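Esterase (PDB 5EGN) hydrolyses carboxylic esters and, as an N-acyl homoserine lactonase, degrades the lactone signals of bacterial quorum sensing. Local coordinates at residues T64-M69 with F180-A185; E70-V75 with A99-L104. The protein carries 2 engineered substitutions. All coordinates share one frame; numbering follows the deposited sequence.

Interaction 1. Residues T64-M69 with F180-A185; sequences TGYSIM and FDAATA
The ring of Tyr66 meets the helix of 180-185 obliquely. The methyl of Ala182 lies nearest, with CB 3.5 Å from CD2 of Tyr66. It also approaches the next ring carbon, CE2 of Tyr66, at 3.7 Å. The backbone N of Ala183 comes to the same flank of the ring. A second ring, that of Phe180, takes no part across the contact. One of its faces carries CG2 of Thr184, which sits 3.7 Å above the ring centre. Phe134 and Tyr138 also meet the Phe180 ring.

Tyr66 CG is anti to its own carbonyl carbon (chi1 -65°). This turns CD2 and CE2 onto the Ala182 methyl, while CB rests alongside Ala183, 4.0 Å from Ala183 CB. Tyr66 OH is hydrogen-bonded to the carbonyl O of Pro62, which ties down the far end of the ring.

Within the alpha/beta hydrolase fold, this contact joins the run into helix 68-81 to the end of helix 177-185. The latter belongs to the helical insertion between strands 110-116 and 206-211, probably the cap domain. No hydrogen bond crosses between the segments.

Thr64 adds a looser apolar touch at the border, its CA 4.3 Å from Ala182 CB. Within the helix, Thr184 OG1 donates to the carbonyl O of Asp181 from above the carbonyl plane. Ala185 N reaches that oxygen from the same face.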
ATOM      1  N   THR A  64      21.246   6.858  14.796  1.00 35.73           N
ATOM      2  CA  THR A  64      22.231   5.858  14.393  1.00 35.96           C
ATOM      3  C   THR A  64      21.787   4.441  14.736  1.00 34.99           C
ATOM      4  O   THR A  64      20.882   4.242  15.547  1.00 34.54           O
ATOM      5  CB  THR A  64      23.599   6.112  15.054  1.00 37.19           C
ATOM      6  OG1 THR A  64      23.407   6.496  16.422  1.00 38.17           O
ATOM      7  CG2 THR A  64      24.353   7.213  14.328  1.00 39.99           C
ATOM      8  N   GLY A  65      22.436   3.460  14.118  1.00 34.84           N
ATOM      9  CA  GLY A  65      22.133   2.061  14.366  1.00 33.91           C
ATOM     10  C   GLY A  65      21.460   1.403  13.180  1.00 33.18           C
ATOM     11  O   GLY A  65      20.393   0.805  13.311  1.00 32.50           O
ATOM     12  N   TYR A  66      22.089   1.508  12.015  1.00 33.42           N
ATOM     13  CA  TYR A  66      21.500   0.986  10.791  1.00 33.87           C
ATOM     14  C   TYR A  66      22.393  -0.047  10.122  1.00 34.14           C
ATOM     15  O   TYR A  66      22.637   0.017   8.916  1.00 34.93           O
ATOM     16  CB  TYR A  66      21.192   2.130   9.824  1.00 34.61           C
ATOM     17  CG  TYR A  66      20.129   3.069  10.341  1.00 33.90           C
ATOM     18  CD1 TYR A  66      18.791   2.702  10.333  1.00 32.33           C
ATOM     19  CD2 TYR A  66      20.463   4.317  10.847  1.00 34.42           C
ATOM     20  CE1 TYR A  66      17.816   3.552  10.808  1.00 31.81           C
ATOM     21  CE2 TYR A  66      19.492   5.176  11.325  1.00 33.96           C
ATOM     22  CZ  TYR A  66      18.171   4.787  11.303  1.00 32.02           C
ATOM     23  OH  TYR A  66      17.199   5.637  11.777  1.00 32.06           O
ATOM     24  N   SER A  67      22.887  -0.994  10.912  1.00 33.96           N
ATOM     25  CA  SER A  67      23.569  -2.155  10.362  1.00 33.44           C
ATOM     26  C   SER A  67      22.514  -3.172   9.955  1.00 32.13           C
ATOM     27  O   SER A  67      21.409  -3.176  10.498  1.00 31.60           O
ATOM     28  CB  SER A  67      24.544  -2.760  11.373  1.00 33.64           C
ATOM     29  OG  SER A  67      23.856  -3.325  12.474  1.00 32.48           O
ATOM     30  N   ILE A  68      22.853  -4.028   8.999  1.00 30.93           N
ATOM     31  CA  ILE A  68      21.927  -5.051   8.534  1.00 30.98           C
ATOM     32  C   ILE A  68      21.607  -6.028   9.664  1.00 30.56           C
ATOM     33  O   ILE A  68      20.507  -6.580   9.735  1.00 30.27           O
ATOM     34  CB  ILE A  68      22.500  -5.805   7.318  1.00 30.61           C
ATOM     35  CG1 ILE A  68      22.870  -4.812   6.217  1.00 30.68           C
ATOM     36  CG2 ILE A  68      21.501  -6.811   6.782  1.00 29.59           C
ATOM     37  CD1 ILE A  68      21.702  -3.990   5.723  1.00 30.64           C
ATOM     38  N   MET A  69      22.570  -6.216  10.562  1.00 31.53           N
ATOM     39  CA  MET A  69      22.382  -7.083  11.718  1.00 31.75           C
ATOM     40  C   MET A  69      21.298  -6.535  12.645  1.00 31.29           C
ATOM     41  O   MET A  69      20.462  -7.283  13.154  1.00 30.80           O
ATOM     42  CB  MET A  69      23.695  -7.250  12.487  1.00 31.88           C
ATOM     43  CG  MET A  69      24.864  -7.743  11.648  1.00 32.92           C
ATOM     44  SD  MET A  69      25.746  -6.406  10.818  1.00 35.10           S
ATOM     45  CE  MET A  69      26.999  -7.326   9.930  1.00 35.90           C
ATOM     46  N   PHE A 180      19.419   8.132   5.858  1.00 37.89           N
ATOM     47  CA  PHE A 180      20.288   7.854   4.720  1.00 38.73           C
ATOM     48  C   PHE A 180      21.744   8.027   5.133  1.00 39.88           C
ATOM     49  O   PHE A 180      22.557   7.123   4.943  1.00 40.36           O
ATOM     50  CB  PHE A 180      19.958   8.764   3.534  1.00 39.82           C
ATOM     51  CG  PHE A 180      20.854   8.556   2.343  1.00 40.54           C
ATOM     52  CD1 PHE A 180      21.919   9.408   2.099  1.00 41.09           C
ATOM     53  CD2 PHE A 180      20.638   7.497   1.474  1.00 39.05           C
ATOM     54  CE1 PHE A 180      22.744   9.215   1.008  1.00 40.22           C
ATOM     55  CE2 PHE A 180      21.459   7.301   0.381  1.00 39.28           C
ATOM     56  CZ  PHE A 180      22.512   8.161   0.151  1.00 40.01           C
ATOM     57  N   ASP A 181      22.063   9.180   5.715  1.00 39.74           N
ATOM     58  CA  ASP A 181      23.431   9.471   6.142  1.00 40.16           C
ATOM     59  C   ASP A 181      23.976   8.422   7.116  1.00 39.97           C
ATOM     60  O   ASP A 181      25.111   7.960   6.974  1.00 40.51           O
ATOM     61  CB  ASP A 181      23.498  10.859   6.772  1.00 40.19           C
ATOM     62  CG  ASP A 181      23.262  11.968   5.764  1.00 42.02           C
ATOM     63  OD1 ASP A 181      23.573  11.762   4.573  1.00 41.95           O
ATOM     64  OD2 ASP A 181      22.769  13.044   6.162  1.00 42.87           O
ATOM     65  N   ALA A 182      23.159   8.043   8.094  1.00 40.01           N
ATOM     66  CA  ALA A 182      23.567   7.073   9.105  1.00 39.34           C
ATOM     67  C   ALA A 182      23.777   5.686   8.507  1.00 39.43           C
ATOM     68  O   ALA A 182      24.741   4.998   8.845  1.00 41.28           O
ATOM     69  CB  ALA A 182      22.541   7.014  10.221  1.00 38.55           C
ATOM     70  N   ALA A 183      22.871   5.279   7.623  1.00 39.45           N
ATOM     71  CA  ALA A 183      22.978   3.982   6.963  1.00 40.15           C
ATOM     72  C   ALA A 183      24.223   3.915   6.084  1.00 41.75           C
ATOM     73  O   ALA A 183      24.912   2.897   6.049  1.00 50.68           O
ATOM     74  CB  ALA A 183      21.731   3.700   6.138  1.00 38.73           C
ATOM     75  N   THR A 184      24.507   5.004   5.376  1.00 42.00           N
ATOM     76  CA  THR A 184      25.697   5.073   4.533  1.00 42.38           C
ATOM     77  C   THR A 184      26.969   5.084   5.372  1.00 43.07           C
ATOM     78  O   THR A 184      28.008   4.576   4.949  1.00 52.41           O
ATOM     79  CB  THR A 184      25.690   6.324   3.636  1.00 42.34           C
ATOM     80  OG1 THR A 184      25.602   7.497   4.453  1.00 43.62           O
ATOM     81  CG2 THR A 184      24.516   6.292   2.674  1.00 41.32           C
ATOM     82  N   ALA A 185      26.878   5.667   6.564  1.00 42.36           N
ATOM     83  CA  ALA A 185      28.040   5.830   7.433  1.00 42.23           C
ATOM     84  C   ALA A 185      28.387   4.560   8.205  1.00 42.04           C
ATOM     85  O   ALA A 185      29.529   4.376   8.626  1.00 46.14           O
ATOM     86  CB  ALA A 185      27.807   6.978   8.402  1.00 40.53           C
TER

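Interaction 2. Residues E70-V75 with A99-L104; sequences EHADDV and AMQLNL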
ATOM      1  N   GLU A  70      21.316  -5.223  12.856  1.00 30.99           N
ATOM      2  CA  GLU A  70      20.325  -4.568  13.704  1.00 31.42           C
ATOM      3  C   GLU A  70      18.924  -4.640  13.088  1.00 30.68           C
ATOM      4  O   GLU A  70      17.934  -4.857  13.796  1.00 30.65           O
ATOM      5  CB  GLU A  70      20.733  -3.116  13.967  1.00 31.76           C
ATOM      6  CG  GLU A  70      21.837  -2.985  15.016  1.00 32.73           C
ATOM      7  CD  GLU A  70      22.498  -1.621  15.013  1.00 33.26           C
ATOM      8  OE1 GLU A  70      23.004  -1.209  13.947  1.00 34.13           O
ATOM      9  OE2 GLU A  70      22.524  -0.967  16.079  1.00 33.15           O
ATOM     10  N   HIS A  71      18.850  -4.456  11.772  1.00 30.72           N
ATOM     11  CA  HIS A  71      17.607  -4.650  11.029  1.00 30.01           C
ATOM     12  C   HIS A  71      17.073  -6.065  11.238  1.00 29.76           C
ATOM     13  O   HIS A  71      15.880  -6.273  11.515  1.00 29.31           O
ATOM     14  CB  HIS A  71      17.822  -4.395   9.535  1.00 29.60           C
ATOM     15  CG  HIS A  71      17.820  -2.948   9.154  1.00 29.35           C
ATOM     16  ND1 HIS A  71      16.719  -2.136   9.322  1.00 29.21           N
ATOM     17  CD2 HIS A  71      18.776  -2.172   8.589  1.00 30.45           C
ATOM     18  CE1 HIS A  71      17.000  -0.921   8.887  1.00 29.33           C
ATOM     19  NE2 HIS A  71      18.243  -0.916   8.439  1.00 30.29           N
ATOM     20  N   ALA A  72      17.975  -7.033  11.101  1.00 30.22           N
ATOM     21  CA  ALA A  72      17.642  -8.436  11.297  1.00 30.07           C
ATOM     22  C   ALA A  72      17.101  -8.676  12.701  1.00 30.75           C
ATOM     23  O   ALA A  72      16.163  -9.450  12.887  1.00 30.04           O
ATOM     24  CB  ALA A  72      18.857  -9.311  11.036  1.00 29.98           C
ATOM     25  N   ASP A  73      17.687  -8.002  13.687  1.00 31.78           N
ATOM     26  CA  ASP A  73      17.221  -8.131  15.064  1.00 33.44           C
ATOM     27  C   ASP A  73      15.826  -7.526  15.220  1.00 32.37           C
ATOM     28  O   ASP A  73      15.010  -8.042  15.981  1.00 32.51           O
ATOM     29  CB  ASP A  73      18.204  -7.479  16.038  1.00 37.19           C
ATOM     30  CG  ASP A  73      17.919  -7.844  17.489  1.00 47.21           C
ATOM     31  OD1 ASP A  73      17.096  -8.753  17.728  1.00 41.96           O
ATOM     32  OD2 ASP A  73      18.526  -7.229  18.393  1.00 50.35           O
ATOM     33  N   ASP A  74      15.555  -6.437  14.502  1.00 31.83           N
ATOM     34  CA  ASP A  74      14.203  -5.875  14.478  1.00 30.66           C
ATOM     35  C   ASP A  74      13.205  -6.914  13.958  1.00 30.02           C
ATOM     36  O   ASP A  74      12.134  -7.131  14.553  1.00 29.55           O
ATOM     37  CB  ASP A  74      14.152  -4.606  13.619  1.00 30.41           C
ATOM     38  CG  ASP A  74      14.966  -3.466  14.207  1.00 30.51           C
ATOM     39  OD1 ASP A  74      15.217  -3.478  15.430  1.00 31.73           O
ATOM     40  OD2 ASP A  74      15.344  -2.549  13.447  1.00 29.60           O
ATOM     41  N   VAL A  75      13.568  -7.560  12.852  1.00 29.37           N
ATOM     42  CA  VAL A  75      12.744  -8.634  12.295  1.00 28.64           C
ATOM     43  C   VAL A  75      12.508  -9.751  13.315  1.00 29.30           C
ATOM     44  O   VAL A  75      11.380 -10.229  13.473  1.00 28.26           O
ATOM     45  CB  VAL A  75      13.378  -9.242  11.025  1.00 28.02           C
ATOM     46  CG1 VAL A  75      12.502 -10.363  10.482  1.00 27.66           C
ATOM     47  CG2 VAL A  75      13.590  -8.171   9.969  1.00 27.74           C
ATOM     48  N   ALA A  99      17.409 -10.431   5.053  1.00 33.12           N
ATOM     49  CA  ALA A  99      17.070 -11.850   5.034  1.00 29.57           C
ATOM     50  C   ALA A  99      18.318 -12.734   5.084  1.00 29.94           C
ATOM     51  O   ALA A  99      18.348 -13.738   5.797  1.00 30.09           O
ATOM     52  CB  ALA A  99      16.240 -12.177   3.801  1.00 29.12           C
ATOM     53  N   MET A 100      19.344 -12.360   4.323  1.00 29.72           N
ATOM     54  CA  MET A 100      20.589 -13.126   4.292  1.00 29.99           C
ATOM     55  C   MET A 100      21.300 -13.092   5.647  1.00 30.54           C
ATOM     56  O   MET A 100      21.740 -14.129   6.161  1.00 31.03           O
ATOM     57  CB  MET A 100      21.513 -12.603   3.189  1.00 29.09           C
ATOM     58  CG  MET A 100      21.070 -12.995   1.783  1.00 27.45           C
ATOM     59  SD  MET A 100      22.240 -12.558   0.480  1.00 22.73           S
ATOM     60  CE  MET A 100      21.944 -10.798   0.323  1.00 27.20           C
ATOM     61  N   GLN A 101      21.400 -11.896   6.219  1.00 30.59           N
ATOM     62  CA  GLN A 101      21.953 -11.724   7.556  1.00 30.59           C
ATOM     63  C   GLN A 101      21.169 -12.560   8.562  1.00 31.03           C
ATOM     64  O   GLN A 101      21.734 -13.119   9.503  1.00 31.37           O
ATOM     65  CB  GLN A 101      21.931 -10.249   7.960  1.00 30.38           C
ATOM     66  CG  GLN A 101      22.828  -9.922   9.133  1.00 31.47           C
ATOM     67  CD  GLN A 101      24.287 -10.171   8.822  1.00 31.74           C
ATOM     68  OE1 GLN A 101      24.834  -9.608   7.874  1.00 31.52           O
ATOM     69  NE2 GLN A 101      24.921 -11.030   9.608  1.00 32.53           N
ATOM     70  N   LEU A 102      19.860 -12.642   8.347  1.00 30.67           N
ATOM     71  CA  LEU A 102      18.986 -13.431   9.205  1.00 30.40           C
ATOM     72  C   LEU A 102      19.296 -14.919   9.068  1.00 31.19           C
ATOM     73  O   LEU A 102      19.218 -15.664  10.044  1.00 31.12           O
ATOM     74  CB  LEU A 102      17.519 -13.151   8.870  1.00 30.92           C
ATOM     75  CG  LEU A 102      16.451 -13.577   9.881  1.00 31.27           C
ATOM     76  CD1 LEU A 102      15.262 -12.639   9.800  1.00 29.91           C
ATOM     77  CD2 LEU A 102      16.005 -15.009   9.642  1.00 33.13           C
ATOM     78  N   ASN A 103      19.641 -15.349   7.859  1.00 31.14           N
ATOM     79  CA  ASN A 103      20.070 -16.727   7.637  1.00 31.46           C
ATOM     80  C   ASN A 103      21.400 -17.007   8.325  1.00 31.73           C
ATOM     81  O   ASN A 103      21.660 -18.125   8.771  1.00 30.76           O
ATOM     82  CB  ASN A 103      20.187 -17.027   6.142  1.00 31.39           C
ATOM     83  CG  ASN A 103      18.887 -17.521   5.544  1.00 30.88           C
ATOM     84  OD1 ASN A 103      18.734 -18.709   5.258  1.00 30.92           O
ATOM     85  ND2 ASN A 103      17.938 -16.612   5.355  1.00 30.54           N
ATOM     86  N   LEU A 104      22.238 -15.978   8.405  1.00 31.69           N
ATOM     87  CA  LEU A 104      23.538 -16.101   9.058  1.00 32.05           C
ATOM     88  C   LEU A 104      23.423 -16.211  10.579  1.00 32.50           C
ATOM     89  O   LEU A 104      24.022 -17.097  11.188  1.00 31.95           O
ATOM     90  CB  LEU A 104      24.428 -14.911   8.689  1.00 31.90           C
ATOM     91  CG  LEU A 104      25.474 -15.168   7.603  1.00 32.40           C
ATOM     92  CD1 LEU A 104      24.861 -15.921   6.443  1.00 36.49           C
ATOM     93  CD2 LEU A 104      26.095 -13.865   7.121  1.00 32.82           C
TER
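Val75 and Leu102 make the closest contact between the two helices. CG1 of Val75 lies 3.6 Å from CD1 of Leu102, and the two side chains cross at about a right angle. CG1 of Val75 is anti to the backbone N (chi1 179°), which brings this branch to the leucine methyl.

One turn earlier, Ala72 faces the other helix with its methyl. Ala72 CB is 4.4 Å from Gln101 CG and equally far from the backbone N of Leu102. The alanine therefore rests against the backbone and the base of a long side chain. The backbones come nearest at this point, with Ala72 CA and Leu102 CA 5.6 Å apart. The segment axes pass 8.8 Å apart with a crossing angle of -79°.

Gln101 starts toward the partner helix, but its amide end leads away. There OE1 accepts a hydrogen bond from Trp193 NE1, so the buried amide oxygen has a partner outside the pair. Phe89 of strand 87-92 touches both Val75 and Leu102 and so backs the apolar contact.

Farther out, Asn103 ND2 donates to the carbonyl O of Ala99 at 2.9 Å, with an N-H...O angle of 171°. The same amide N hydrogen-bonds to Asn113 OD1.

Both helices pack near the central sheet of the alpha/beta hydrolase fold. Helix 94-105 follows strand 87-92 through a turn with the sequence pattern GxSxG, consistent with the nucleophile elbow of this family.

How the interactions relate
Helix 68-81 is common to both contacts. The run into it and its first two residues belong to 64-69, and the next turns to 70-75. The centres of interactions 1 and 2 are about 14 Å apart. They also touch directly. Ile68 CG2 lies 3.7 Å from Gln101 CB, and Tyr66 CD1 lies 4.1 Å from His71 NE2. Ser67 OG, at the N-cap position, hydrogen-bonds to Glu70 OE1 and so joins the two segments of the helix start. Interaction 1 reaches out to a helix of the probable cap, while interaction 2 is buried deeper in the core. Val75 lies near the presumed nucleophile elbow without touching it.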